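Local coordinates for protein 4-alpha-glucanotransferase (PDB 1TZ7) that belongs to the 4-alpha-glucanotransferase (amylomaltase) family and is built around a (beta/alpha)8 barrel, at residues P274-W278 with E279-K283. Numbering follows the deposited sequence.
Sequences PVYNW and EEHEK
W278 opens the first turn of helix 278-283, and its carbonyl O receives the N-H of E282 at 3.1 Å in a nearly straight bond (165°), after the chain has left strand 269-274 through N277 at the N-cap. This strand-to-helix junction carries a local aromatic cluster of Y276, W278 and H281. H281, one turn into the helix, folds back over the residues before it: with CG beside its own backbone N (chi1 -57°), its imidazole is brought back against both the other rings, the three meeting mutually rather than in a row. The tyrosine ring is inclined at 78° to the imidazole, and Y276 CD2 meets H281 CE1 at 3.8 Å. The indole six-membered ring is equally near, 5.1 Å from the imidazole centre to centre, and W278 CE3 packs 3.9 Å from H281 CB. Aromatic residues suit this buried corner because broad, rigid surfaces fill it while their polar atoms find partners: H281 NE2 bonds to the carbonyl of L244, and Y276 OH to that of M229. W289 extends the cluster, its ring nearly parallel to that of W278. Asparagine is a common N-cap residue, its short side chain staying close to the first turn. Y276 also packs directly on the indole, its CB lying 3.6 Å above one face of W278, offset toward the rim.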
loop_
_atom_site.group_PDB
_atom_site.type_symbol
_atom_site.label_atom_id
_atom_site.label_comp_id
_atom_site.label_asym_id
_atom_site.label_seq_id
_atom_site.Cartn_x
_atom_site.Cartn_y
_atom_site.Cartn_z
ATOM N N PRO A 274 3.127 -13.089 -11.912
ATOM C CA PRO A 274 3.384 -14.525 -11.807
ATOM C C PRO A 274 2.867 -15.042 -10.471
ATOM O O PRO A 274 2.960 -14.334 -9.483
ATOM C CB PRO A 274 4.908 -14.614 -11.877
ATOM C CG PRO A 274 5.385 -13.306 -11.352
ATOM C CD PRO A 274 4.356 -12.293 -11.758
ATOM N N VAL A 275 2.309 -16.245 -10.453
ATOM C CA VAL A 275 1.786 -16.814 -9.217
ATOM C C VAL A 275 2.898 -17.490 -8.443
ATOM O O VAL A 275 3.934 -17.839 -9.005
ATOM C CB VAL A 275 0.641 -17.833 -9.480
ATOM C CG1 VAL A 275 -0.496 -17.170 -10.238
ATOM C CG2 VAL A 275 1.159 -19.058 -10.233
ATOM N N TYR A 276 2.684 -17.662 -7.149
ATOM C CA TYR A 276 3.652 -18.319 -6.295
ATOM C C TYR A 276 3.645 -19.827 -6.544
ATOM O O TYR A 276 2.588 -20.435 -6.708
ATOM C CB TYR A 276 3.334 -18.040 -4.819
ATOM C CG TYR A 276 3.590 -16.602 -4.378
ATOM C CD1 TYR A 276 2.610 -15.875 -3.714
ATOM C CD2 TYR A 276 4.819 -15.982 -4.617
ATOM C CE1 TYR A 276 2.834 -14.563 -3.301
ATOM C CE2 TYR A 276 5.055 -14.670 -4.211
ATOM C CZ TYR A 276 4.054 -13.965 -3.551
ATOM O OH TYR A 276 4.275 -12.661 -3.137
ATOM N N ASN A 277 4.832 -20.421 -6.578
ATOM C CA ASN A 277 4.978 -21.852 -6.373
ATOM C C ASN A 277 5.011 -22.164 -4.876
ATOM O O ASN A 277 6.076 -22.253 -4.275
ATOM C CB ASN A 277 6.257 -22.354 -7.035
ATOM C CG ASN A 277 6.342 -23.863 -7.064
ATOM O OD1 ASN A 277 5.596 -24.520 -7.771
ATOM N ND2 ASN A 277 7.253 -24.414 -6.296
ATOM N N TRP A 278 3.833 -22.325 -4.285
ATOM C CA TRP A 278 3.695 -22.356 -2.827
ATOM C C TRP A 278 4.380 -23.567 -2.202
ATOM O O TRP A 278 4.787 -23.527 -1.042
ATOM C CB TRP A 278 2.221 -22.320 -2.428
ATOM C CG TRP A 278 1.686 -20.929 -2.302
ATOM C CD1 TRP A 278 0.846 -20.294 -3.167
ATOM C CD2 TRP A 278 1.957 -19.999 -1.253
ATOM N NE1 TRP A 278 0.576 -19.023 -2.719
ATOM C CE2 TRP A 278 1.245 -18.816 -1.545
ATOM C CE3 TRP A 278 2.730 -20.041 -0.087
ATOM C CZ2 TRP A 278 1.283 -17.691 -0.715
ATOM C CZ3 TRP A 278 2.764 -18.914 0.738
ATOM C CH2 TRP A 278 2.048 -17.766 0.419
ATOM N N GLU A 279 4.512 -24.639 -2.967
ATOM C CA GLU A 279 5.171 -25.832 -2.465
ATOM C C GLU A 279 6.668 -25.558 -2.207
ATOM O O GLU A 279 7.272 -26.167 -1.327
ATOM C CB GLU A 279 4.968 -27.018 -3.427
ATOM C CG GLU A 279 6.136 -27.310 -4.349
ATOM C CD GLU A 279 5.868 -28.497 -5.263
ATOM O OE1 GLU A 279 4.802 -28.518 -5.920
ATOM O OE2 GLU A 279 6.723 -29.411 -5.322
ATOM N N GLU A 280 7.246 -24.625 -2.968
ATOM C CA GLU A 280 8.634 -24.198 -2.744
ATOM C C GLU A 280 8.772 -23.288 -1.509
ATOM O O GLU A 280 9.796 -23.307 -0.831
ATOM C CB GLU A 280 9.177 -23.476 -3.975
ATOM C CG GLU A 280 10.700 -23.395 -4.026
ATOM C CD GLU A 280 11.359 -24.748 -4.272
ATOM O OE1 GLU A 280 12.499 -24.943 -3.809
ATOM O OE2 GLU A 280 10.737 -25.609 -4.927
ATOM N N HIS A 281 7.746 -22.492 -1.233
ATOM C CA HIS A 281 7.751 -21.628 -0.042
ATOM C C HIS A 281 7.707 -22.457 1.209
ATOM O O HIS A 281 8.436 -22.197 2.150
ATOM C CB HIS A 281 6.587 -20.620 -0.102
ATOM C CG HIS A 281 6.619 -19.790 -1.326
ATOM N ND1 HIS A 281 7.345 -18.631 -1.415
ATOM C CD2 HIS A 281 6.087 -19.992 -2.547
ATOM C CE1 HIS A 281 7.229 -18.142 -2.637
ATOM N NE2 HIS A 281 6.472 -18.949 -3.338
ATOM N N GLU A 282 6.864 -23.479 1.205
ATOM C CA GLU A 282 6.762 -24.396 2.327
ATOM C C GLU A 282 8.065 -25.184 2.497
ATOM O O GLU A 282 8.464 -25.502 3.612
ATOM C CB GLU A 282 5.581 -25.356 2.120
ATOM C CG GLU A 282 5.086 -26.017 3.400
ATOM C CD GLU A 282 3.666 -26.553 3.278
ATOM O OE1 GLU A 282 3.154 -27.102 4.271
ATOM O OE2 GLU A 282 3.064 -26.425 2.188
ATOM N N LYS A 283 8.723 -25.482 1.378
ATOM C CA LYS A 283 9.986 -26.220 1.397
ATOM C C LYS A 283 11.118 -25.406 2.053
ATOM O O LYS A 283 11.984 -25.970 2.729
ATOM C CB LYS A 283 10.389 -26.613 -0.023
ATOM C CG LYS A 283 11.608 -27.514 -0.096
ATOM C CD LYS A 283 11.935 -27.894 -1.541
ATOM C CE LYS A 283 13.295 -28.578 -1.644
ATOM N NZ LYS A 283 13.898 -28.422 -2.992
#